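Local atomic coordinates of inorganic pyrophosphatase (Anaplasma phagocytophilum, PDB entry 3LD3), a protein that probably catalyses the magnesium-dependent hydrolysis of inorganic pyrophosphate to two phosphate ions, working as a homohexamer. Residues S44-P49 / A70-C75; V63-P68 / F162-E167; L96-V101 / D136-N141; V106-P111 / V130-V135. One frame throughout, in Å; residues are numbered along the deposited sequence.

Interaction 1 of 4, residues S44-P49 / A70-C75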
# COMPACT_ATOMS: atom_id res chain seq x y z
N SER A 44 11.57 6.83 -3.01
CA SER A 44 10.77 7.13 -1.83
C SER A 44 11.25 6.34 -0.62
O SER A 44 11.64 5.18 -0.72
CB SER A 44 9.31 6.76 -2.06
OG SER A 44 8.75 7.47 -3.15
N GLN A 45 11.12 6.96 0.55
CA GLN A 45 11.37 6.29 1.81
C GLN A 45 10.51 5.04 1.95
O GLN A 45 9.34 5.00 1.57
CB GLN A 45 11.01 7.28 2.92
CG GLN A 45 11.41 6.95 4.29
CD GLN A 45 11.12 8.20 5.14
OE1 GLN A 45 11.98 9.06 5.28
NE2 GLN A 45 9.83 8.37 5.50
N ASP A 46 11.14 3.97 2.45
CA ASP A 46 10.43 2.76 2.80
C ASP A 46 9.80 2.05 1.60
O ASP A 46 8.80 1.37 1.77
CB ASP A 46 9.38 3.05 3.88
CG ASP A 46 10.01 3.59 5.16
OD1 ASP A 46 11.21 3.37 5.39
OD2 ASP A 46 9.32 4.29 5.95
N SER A 47 10.33 2.25 0.40
CA SER A 47 9.73 1.70 -0.81
C SER A 47 10.30 0.32 -1.13
O SER A 47 11.25 -0.13 -0.51
CB SER A 47 9.99 2.64 -1.99
OG SER A 47 11.38 2.89 -2.16
N HIS A 48 9.68 -0.34 -2.08
CA HIS A 48 10.30 -1.54 -2.67
C HIS A 48 11.60 -1.09 -3.35
O HIS A 48 11.74 0.06 -3.75
CB HIS A 48 9.36 -2.16 -3.67
CG HIS A 48 8.11 -2.69 -3.04
ND1 HIS A 48 8.13 -3.57 -1.97
CD2 HIS A 48 6.80 -2.48 -3.33
CE1 HIS A 48 6.88 -3.87 -1.64
NE2 HIS A 48 6.06 -3.24 -2.46
N PRO A 49 12.56 -2.00 -3.49
CA PRO A 49 13.89 -1.62 -3.91
C PRO A 49 14.03 -1.34 -5.42
O PRO A 49 14.88 -1.95 -6.11
CB PRO A 49 14.73 -2.79 -3.39
CG PRO A 49 13.87 -3.93 -3.46
CD PRO A 49 12.53 -3.39 -2.98
N ALA A 70 18.01 -7.51 -0.34
CA ALA A 70 16.67 -7.32 0.25
C ALA A 70 16.76 -6.15 1.22
O ALA A 70 16.63 -6.31 2.46
CB ALA A 70 16.16 -8.57 0.93
N MET A 71 17.10 -4.98 0.66
CA MET A 71 17.26 -3.74 1.44
C MET A 71 16.35 -2.67 0.85
O MET A 71 15.86 -2.82 -0.25
CB MET A 71 18.72 -3.26 1.46
CG MET A 71 19.63 -4.35 1.96
SD MET A 71 21.31 -3.89 2.37
CE MET A 71 21.11 -3.21 3.99
N TYR A 72 16.13 -1.60 1.59
CA TYR A 72 15.28 -0.50 1.10
C TYR A 72 15.92 0.79 1.56
O TYR A 72 16.58 0.84 2.61
CB TYR A 72 13.80 -0.65 1.59
CG TYR A 72 13.66 -0.49 3.08
CD1 TYR A 72 13.49 0.75 3.66
CD2 TYR A 72 13.69 -1.61 3.92
CE1 TYR A 72 13.39 0.92 5.04
CE2 TYR A 72 13.60 -1.48 5.29
CZ TYR A 72 13.45 -0.22 5.87
OH TYR A 72 13.41 -0.04 7.27
N TYR A 73 15.73 1.87 0.79
CA TYR A 73 16.26 3.18 1.19
C TYR A 73 15.61 3.66 2.49
O TYR A 73 14.39 3.77 2.56
CB TYR A 73 16.07 4.19 0.05
CG TYR A 73 17.13 4.03 -1.02
CD1 TYR A 73 18.27 4.85 -1.01
CD2 TYR A 73 17.02 3.06 -2.01
CE1 TYR A 73 19.27 4.70 -1.99
CE2 TYR A 73 18.01 2.88 -2.98
CZ TYR A 73 19.13 3.72 -2.95
OH TYR A 73 20.08 3.55 -3.92
N PRO A 74 16.42 3.96 3.52
CA PRO A 74 15.83 4.30 4.83
C PRO A 74 15.28 5.74 4.96
O PRO A 74 14.67 6.10 5.98
CB PRO A 74 16.98 4.05 5.79
CG PRO A 74 18.21 4.28 5.01
CD PRO A 74 17.86 3.72 3.62
N CYS A 75 15.53 6.55 3.94
CA CYS A 75 15.00 7.90 3.83
C CYS A 75 14.59 8.04 2.36
O CYS A 75 14.99 7.22 1.53
CB CYS A 75 16.04 8.98 4.14
SG CYS A 75 16.84 8.84 5.70
O HOH W 1 12.71 4.48 7.23
O HOH W 2 13.82 1.39 -1.44
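The Q45 side chain lies along the backbone of C75, its CG 3.7 Å from C75 CA, and its amide NE2 reaches on to A97 O. Q45 belongs to a type II beta turn, S44 to S47, in the loop between strands 37-41 and 50-54 of the pyrophosphatase fold; C75 belongs to the loop that leads into strand 76-79. The two loops are joined directly by one backbone hydrogen bond, from D46 N to Y73 O, at 3.3 Å. D46 and Y72 point the same way side by side, carboxylate and ring planes 72° apart, and D46 OD1 comes within 3.3 Å of Y72 CE1. With CG between the backbone N and the carbonyl carbon (chi1 66°), the Y72 ring comes alongside D46, while its CB meets S47 O. F99 of a neighbouring subunit packs on both D46 and Y72. P49 CB rests at 3.3 Å from M71 O, a buried carbonyl oxygen with no polar partner in the model. Water links the loops twice: one molecule donates to D46 OD1 and P74 O, and another donates to S47 OG at 3.0 Å and accepts from Y73 N at 3.0 Å.

Interaction 2 of 4, residues V63-P68 / F162-E167. With PO4 (phosphate ion), chain C.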
# COMPACT_ATOMS: atom_id res chain seq x y z
N VAL A 63 14.47 3.47 -14.52
CA VAL A 63 14.84 2.45 -13.59
C VAL A 63 16.33 2.14 -13.84
O VAL A 63 16.66 1.52 -14.86
CB VAL A 63 14.00 1.18 -13.80
CG1 VAL A 63 14.42 0.11 -12.78
CG2 VAL A 63 12.48 1.51 -13.66
N ASP A 64 17.18 2.49 -12.90
CA ASP A 64 18.59 2.13 -12.99
C ASP A 64 18.74 0.64 -12.73
O ASP A 64 19.37 -0.07 -13.51
CB ASP A 64 19.43 2.91 -12.01
CG ASP A 64 20.89 2.46 -12.05
OD1 ASP A 64 21.52 2.59 -13.12
OD2 ASP A 64 21.36 1.93 -11.04
N ARG A 65 18.16 0.19 -11.63
CA ARG A 65 18.15 -1.23 -11.30
C ARG A 65 17.12 -1.55 -10.24
O ARG A 65 16.59 -0.65 -9.58
CB ARG A 65 19.54 -1.65 -10.78
CG ARG A 65 19.90 -1.15 -9.41
CD ARG A 65 21.39 -1.41 -9.10
NE ARG A 65 21.84 -0.95 -7.79
CZ ARG A 65 22.24 0.28 -7.49
NH1 ARG A 65 22.15 1.26 -8.37
NH2 ARG A 65 22.67 0.56 -6.26
N PHE A 66 16.85 -2.83 -10.06
CA PHE A 66 16.24 -3.31 -8.85
C PHE A 66 17.40 -3.74 -7.93
O PHE A 66 18.34 -4.42 -8.38
CB PHE A 66 15.30 -4.47 -9.15
CG PHE A 66 14.14 -4.12 -10.08
CD1 PHE A 66 12.85 -3.94 -9.57
CD2 PHE A 66 14.33 -3.97 -11.44
CE1 PHE A 66 11.80 -3.60 -10.42
CE2 PHE A 66 13.30 -3.63 -12.29
CZ PHE A 66 12.01 -3.45 -11.76
N LEU A 67 17.39 -3.33 -6.67
CA LEU A 67 18.50 -3.71 -5.79
C LEU A 67 18.50 -5.23 -5.69
O LEU A 67 17.47 -5.85 -5.50
CB LEU A 67 18.36 -3.12 -4.39
CG LEU A 67 18.23 -1.61 -4.18
CD1 LEU A 67 18.24 -1.23 -2.69
CD2 LEU A 67 19.36 -0.92 -4.96
N PRO A 68 19.69 -5.86 -5.81
CA PRO A 68 19.72 -7.30 -5.72
C PRO A 68 19.62 -7.81 -4.29
O PRO A 68 19.18 -8.95 -4.09
CB PRO A 68 21.05 -7.68 -6.37
CG PRO A 68 21.81 -6.53 -6.47
CD PRO A 68 20.92 -5.31 -6.37
N PHE A 162 26.31 -2.40 2.87
CA PHE A 162 25.92 -3.76 2.48
C PHE A 162 25.02 -3.88 1.26
O PHE A 162 24.91 -4.97 0.66
CB PHE A 162 25.34 -4.52 3.68
CG PHE A 162 26.31 -4.66 4.83
CD1 PHE A 162 27.52 -5.33 4.66
CD2 PHE A 162 26.04 -4.10 6.07
CE1 PHE A 162 28.42 -5.42 5.70
CE2 PHE A 162 26.94 -4.19 7.12
CZ PHE A 162 28.14 -4.85 6.94
N TYR A 163 24.37 -2.79 0.85
CA TYR A 163 23.39 -2.89 -0.23
C TYR A 163 23.94 -3.26 -1.59
O TYR A 163 23.20 -3.75 -2.44
CB TYR A 163 22.51 -1.65 -0.36
CG TYR A 163 23.05 -0.45 -1.10
CD1 TYR A 163 22.30 0.16 -2.09
CD2 TYR A 163 24.29 0.08 -0.80
CE1 TYR A 163 22.76 1.32 -2.73
CE2 TYR A 163 24.76 1.22 -1.45
CZ TYR A 163 23.98 1.83 -2.40
OH TYR A 163 24.43 3.00 -3.01
N LYS A 164 25.25 -3.02 -1.79
CA LYS A 164 25.93 -3.34 -3.03
C LYS A 164 26.78 -4.62 -2.95
O LYS A 164 27.48 -4.94 -3.91
CB LYS A 164 26.84 -2.17 -3.45
CG LYS A 164 26.11 -1.03 -4.13
CD LYS A 164 27.03 0.21 -4.27
CE LYS A 164 26.44 1.22 -5.23
NZ LYS A 164 27.25 2.46 -5.30
N LYS A 165 26.67 -5.37 -1.86
CA LYS A 165 27.54 -6.54 -1.67
C LYS A 165 27.38 -7.61 -2.74
O LYS A 165 28.30 -8.40 -2.95
CB LYS A 165 27.30 -7.17 -0.30
CG LYS A 165 28.00 -6.47 0.83
CD LYS A 165 29.50 -6.79 0.87
CE LYS A 165 30.20 -5.85 1.80
NZ LYS A 165 31.66 -6.12 1.95
N LEU A 166 26.21 -7.68 -3.38
CA LEU A 166 25.97 -8.70 -4.41
C LEU A 166 26.35 -8.24 -5.82
O LEU A 166 26.19 -8.99 -6.79
CB LEU A 166 24.52 -9.18 -4.36
CG LEU A 166 24.15 -9.82 -3.03
CD1 LEU A 166 22.69 -10.33 -3.01
CD2 LEU A 166 25.11 -10.98 -2.68
N GLU A 167 26.84 -7.01 -5.93
CA GLU A 167 27.33 -6.48 -7.19
C GLU A 167 28.87 -6.45 -7.13
O GLU A 167 29.45 -5.59 -6.51
CB GLU A 167 26.75 -5.08 -7.44
CG GLU A 167 25.27 -5.14 -7.76
CD GLU A 167 24.47 -3.96 -7.24
OE1 GLU A 167 24.38 -3.77 -6.00
OE2 GLU A 167 23.93 -3.21 -8.07
P PO4 C . 24.28 4.38 -6.56
O1 PO4 C . 25.77 4.46 -6.39
O2 PO4 C . 23.91 3.71 -7.88
O3 PO4 C . 23.65 3.57 -5.45
O4 PO4 C . 23.73 5.81 -6.51
O HOH W 3 22.66 -2.13 -4.99
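R65 has its CG between the backbone N and the carbonyl carbon (chi1 72°) and runs extended to NE, which carries its guanidinium across to Y163, whose CG takes the same position (chi1 82°). The two side chains cross at about a right angle, and R65 NH2 sits 3.6 Å from Y163 CE1. E167 is bent at chi2 and brings OE2 to R65 NE at 3.1 Å, a salt bridge in which the guanidinium and carboxylate planes are well out of parallel; K170 is a second partner of this oxygen. R65 NH1 makes a salt bridge with D64 OD2 at 2.9 Å, almost in the guanidinium plane, so a D64-R65-E167 network restrains its rotation. A water adds to the grip, accepting from R65 NH2 and donating to E167 OE1 and Y163 O. The guanidinium also meets a phosphate ion: NH1 bonds O2 and NH2 bonds O3, Y163 OH reaches O3 at 2.6 Å and K164 NZ reaches O1 at 2.7 Å, with K121 as a further partner. With R65 and Y163 predicted to bind substrate, this cluster of basic and tyrosine side chains round an anion is consistent with the pyrophosphatase active site.

Interaction 3 of 4, residues L96-V101 / D136-N141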
# COMPACT_ATOMS: atom_id res chain seq x y z
N LEU A 96 14.95 12.59 5.39
CA LEU A 96 14.09 11.97 6.37
C LEU A 96 12.81 12.76 6.42
O LEU A 96 12.86 13.97 6.48
CB LEU A 96 14.77 11.95 7.75
CG LEU A 96 13.93 11.37 8.89
CD1 LEU A 96 13.51 9.92 8.68
CD2 LEU A 96 14.74 11.59 10.20
N ALA A 97 11.66 12.09 6.35
CA ALA A 97 10.34 12.75 6.45
C ALA A 97 9.33 11.84 7.11
O ALA A 97 9.59 10.65 7.30
CB ALA A 97 9.83 13.21 5.07
N ARG A 98 8.17 12.38 7.48
CA ARG A 98 7.16 11.61 8.19
C ARG A 98 6.45 10.62 7.28
O ARG A 98 5.93 9.60 7.74
CB ARG A 98 6.14 12.52 8.89
CG ARG A 98 6.69 13.28 10.07
CD ARG A 98 5.59 13.95 10.90
NE ARG A 98 4.85 14.98 10.16
CZ ARG A 98 3.54 14.94 9.89
NH1 ARG A 98 2.79 13.89 10.24
NH2 ARG A 98 3.00 15.95 9.25
N PHE A 99 6.43 10.93 5.98
CA PHE A 99 5.82 10.08 4.96
C PHE A 99 6.69 10.05 3.74
O PHE A 99 7.49 10.92 3.56
CB PHE A 99 4.43 10.59 4.59
CG PHE A 99 3.48 10.56 5.73
CD1 PHE A 99 2.95 9.35 6.14
CD2 PHE A 99 3.17 11.71 6.43
CE1 PHE A 99 2.10 9.29 7.23
CE2 PHE A 99 2.29 11.65 7.51
CZ PHE A 99 1.78 10.43 7.92
N PRO A 100 6.54 9.03 2.87
CA PRO A 100 7.30 8.96 1.63
C PRO A 100 6.92 10.08 0.70
O PRO A 100 5.74 10.48 0.66
CB PRO A 100 6.89 7.62 1.04
CG PRO A 100 6.39 6.87 2.18
CD PRO A 100 5.73 7.83 3.06
N VAL A 101 7.88 10.55 -0.08
CA VAL A 101 7.67 11.54 -1.10
C VAL A 101 7.88 10.85 -2.45
O VAL A 101 8.89 10.13 -2.66
CB VAL A 101 8.67 12.70 -0.94
CG1 VAL A 101 8.55 13.72 -2.08
CG2 VAL A 101 8.54 13.40 0.46
N ASP A 136 7.59 21.16 7.17
CA ASP A 136 7.11 20.39 8.33
C ASP A 136 7.86 20.88 9.55
O ASP A 136 9.08 20.84 9.54
CB ASP A 136 7.36 18.91 8.13
CG ASP A 136 6.60 18.02 9.10
OD1 ASP A 136 6.13 18.51 10.14
OD2 ASP A 136 6.51 16.79 8.82
N GLN A 137 7.15 21.30 10.59
CA GLN A 137 7.83 21.73 11.83
C GLN A 137 8.24 20.57 12.73
O GLN A 137 8.93 20.76 13.73
CB GLN A 137 6.96 22.67 12.64
CG GLN A 137 6.70 23.99 11.98
CD GLN A 137 6.21 25.02 12.97
OE1 GLN A 137 5.99 24.73 14.14
NE2 GLN A 137 6.08 26.25 12.51
N TYR A 138 7.82 19.35 12.39
CA TYR A 138 8.17 18.17 13.19
C TYR A 138 9.66 18.05 13.53
O TYR A 138 10.02 17.67 14.66
CB TYR A 138 7.74 16.90 12.46
CG TYR A 138 7.83 15.63 13.28
CD1 TYR A 138 6.80 15.26 14.12
CD2 TYR A 138 8.93 14.78 13.17
CE1 TYR A 138 6.86 14.07 14.88
CE2 TYR A 138 9.01 13.61 13.93
CZ TYR A 138 7.96 13.25 14.76
OH TYR A 138 7.99 12.08 15.52
N TYR A 139 10.53 18.37 12.57
CA TYR A 139 11.98 18.18 12.74
C TYR A 139 12.68 19.46 13.15
O TYR A 139 13.89 19.57 13.00
CB TYR A 139 12.60 17.66 11.44
CG TYR A 139 12.00 16.34 10.99
CD1 TYR A 139 12.49 15.13 11.46
CD2 TYR A 139 10.94 16.30 10.11
CE1 TYR A 139 11.94 13.93 11.06
CE2 TYR A 139 10.37 15.09 9.70
CZ TYR A 139 10.88 13.92 10.18
OH TYR A 139 10.34 12.70 9.79
N GLY A 140 11.93 20.40 13.70
CA GLY A 140 12.49 21.69 14.12
C GLY A 140 13.66 21.66 15.06
O GLY A 140 14.51 22.55 15.02
N ASN A 141 13.68 20.68 15.95
CA ASN A 141 14.77 20.55 16.92
C ASN A 141 15.84 19.58 16.46
O ASN A 141 16.73 19.25 17.24
CB ASN A 141 14.22 20.17 18.31
CG ASN A 141 13.47 21.31 18.98
OD1 ASN A 141 13.80 22.48 18.79
ND2 ASN A 141 12.49 20.98 19.83
O HOH W 4 7.76 15.24 7.11
O HOH W 5 3.54 19.14 9.10
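R98 and D136 meet at about a right angle, guanidinium and carboxylate planes 80° apart, yet NE still points at D136 OD2, 2.8 Å away. This salt bridge uses the syn lone pair of OD2. The bend of R98 at chi3 (-63°) directs the guanidinium there, and the methylene CD lies over one face of the Y138 ring, 3.9 Å from its centroid, in a CH-pi contact. Y138 sets its CD2 over the centre of the Y139 ring. L96 crosses Y139 at about a right angle, its CD2 3.7 Å from Y139 CE1, and L96 O lies over a face of that ring, buried without a polar partner in the model. D136 is also held by its own turn: OD1 accepts from Y138 N at 2.9 Å, an Asx turn, with the donor above the carboxylate plane. A water donates to OD2 and accepts from R98 N. R98 NH2 also bonds L67 O of a neighbouring subunit. The contact ties the loop after strand 92-95 to the one between strand 122-131 and helix 150-162, with Y139 resting on V130 and P131 at the end of strand 122-131.

Interaction 4 of 4, residues V106-P111 / V130-V135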
# COMPACT_ATOMS: atom_id res chain seq x y z
N VAL A 106 9.87 17.60 -5.85
CA VAL A 106 10.96 18.44 -5.35
C VAL A 106 10.60 18.85 -3.94
O VAL A 106 9.45 19.23 -3.65
CB VAL A 106 11.17 19.69 -6.19
CG1 VAL A 106 12.50 20.39 -5.76
CG2 VAL A 106 11.17 19.36 -7.68
N ILE A 107 11.58 18.80 -3.04
CA ILE A 107 11.32 19.21 -1.66
C ILE A 107 12.47 20.08 -1.16
O ILE A 107 13.62 19.83 -1.47
CB ILE A 107 11.06 17.99 -0.74
CG1 ILE A 107 10.73 18.40 0.71
CG2 ILE A 107 12.25 16.98 -0.75
CD1 ILE A 107 10.32 17.23 1.60
N CYS A 108 12.11 21.12 -0.40
CA CYS A 108 13.03 22.05 0.23
C CYS A 108 13.44 21.50 1.60
O CYS A 108 12.60 21.21 2.47
CB CYS A 108 12.38 23.43 0.33
SG CYS A 108 13.51 24.67 1.00
N VAL A 109 14.75 21.33 1.78
CA VAL A 109 15.26 20.65 2.95
C VAL A 109 16.44 21.41 3.59
O VAL A 109 17.06 22.25 2.96
CB VAL A 109 15.74 19.21 2.61
CG1 VAL A 109 14.58 18.44 1.84
CG2 VAL A 109 17.02 19.24 1.73
N ARG A 110 16.67 21.07 4.85
CA ARG A 110 17.77 21.62 5.63
C ARG A 110 18.77 20.51 5.87
O ARG A 110 18.40 19.52 6.50
CB ARG A 110 17.29 22.02 7.02
CG ARG A 110 16.45 23.19 7.15
CD ARG A 110 16.47 23.59 8.64
NE ARG A 110 15.64 22.75 9.51
CZ ARG A 110 16.11 21.96 10.48
NH1 ARG A 110 17.39 21.78 10.66
NH2 ARG A 110 15.28 21.31 11.26
N PRO A 111 20.01 20.64 5.38
CA PRO A 111 21.05 19.63 5.70
C PRO A 111 21.36 19.57 7.19
O PRO A 111 21.50 20.64 7.85
CB PRO A 111 22.28 20.13 4.94
CG PRO A 111 21.75 21.04 3.91
CD PRO A 111 20.54 21.69 4.50
N VAL A 130 16.48 17.09 6.67
CA VAL A 130 15.09 17.02 7.10
C VAL A 130 14.34 18.11 6.35
O VAL A 130 14.97 19.03 5.80
CB VAL A 130 14.93 17.18 8.62
CG1 VAL A 130 15.66 16.01 9.41
CG2 VAL A 130 15.46 18.53 9.13
N PRO A 131 13.00 18.03 6.28
CA PRO A 131 12.28 19.10 5.58
C PRO A 131 12.53 20.46 6.21
O PRO A 131 12.73 20.55 7.43
CB PRO A 131 10.82 18.69 5.76
CG PRO A 131 10.87 17.22 5.96
CD PRO A 131 12.08 17.00 6.78
N ALA A 132 12.56 21.49 5.39
CA ALA A 132 12.53 22.87 5.87
C ALA A 132 11.33 23.06 6.79
O ALA A 132 10.29 22.45 6.63
CB ALA A 132 12.47 23.85 4.70
N THR A 133 11.48 23.96 7.77
CA THR A 133 10.40 24.16 8.74
C THR A 133 9.06 24.61 8.10
O THR A 133 8.02 24.26 8.62
CB THR A 133 10.86 25.08 9.91
OG1 THR A 133 11.38 26.29 9.36
CG2 THR A 133 11.93 24.37 10.77
N LYS A 134 9.07 25.31 6.97
CA LYS A 134 7.81 25.70 6.32
C LYS A 134 7.11 24.50 5.70
O LYS A 134 5.91 24.54 5.40
CB LYS A 134 8.08 26.76 5.24
CG LYS A 134 9.04 26.28 4.13
CD LYS A 134 9.57 27.39 3.24
CE LYS A 134 10.67 26.83 2.32
NZ LYS A 134 10.39 27.16 0.90
N VAL A 135 7.86 23.43 5.51
CA VAL A 135 7.34 22.18 4.95
C VAL A 135 6.84 21.25 6.06
O VAL A 135 5.79 20.61 5.91
CB VAL A 135 8.42 21.47 4.06
CG1 VAL A 135 7.93 20.11 3.55
CG2 VAL A 135 8.82 22.37 2.90
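The R110 guanidinium carries V130 on one face: V130 CG2 lies 3.5 Å from the plane, nearest to NH2. At the ends of the group, NH1 bonds I142 O, and Y139 O lies 2.8 Å from R110 NH2, while the valine methyl lies against the flat surface. P131 O comes obliquely toward NE at the longer distance of 4.2 Å. A bend at chi3 (-76°) folds the arginine back over the strand to reach V130, and CG passes alongside A132 CA. Beneath these side chains, R110 and V130 form an antiparallel hydrogen-bonded pair, R110 N to V130 O at 2.8 Å and V130 N to R110 O at 3.1 Å. The next pair, V109 with P131, is non-hydrogen-bonded, and the proline has no N-H to offer. This is the open end of the beta hairpin of strands 106-119 and 122-131, part of the mixed sheet of the pyrophosphatase fold. Past P131 the chain still returns one bond, from A132 N to C108 O at 2.9 Å. It then turns back on itself, V135 N bonding A132 O. C108 SG touches A132 CB and K134 CE, the latter at 3.8 Å. I107 CD1 touches both P131 CG and V135 CG1, and F66 of a neighbouring subunit packs on I107, P131 and V135.

The contacts fall into two close pairs, joined by interactions 1 and 3 through a probable hydrogen bond from S44 OG to V101 O (2.7 Å). Interactions 1 and 2, with centres about 12 Å apart, touch through a probable hydrogen bond from L67 N to P49 O (2.9 Å) and through M71 SD packed on Y163 CA. Y73 of interaction 1 lies beside both Y163 and the phosphate of interaction 2, which places these two nearest the predicted active site. Interactions 3 and 4 have centres about 8 Å apart and meet where L96 O lies 3.1 Å from P131 CD. Interactions 2 and 4 are about 28 Å apart, centre to centre, on opposite sides of the chain's centre.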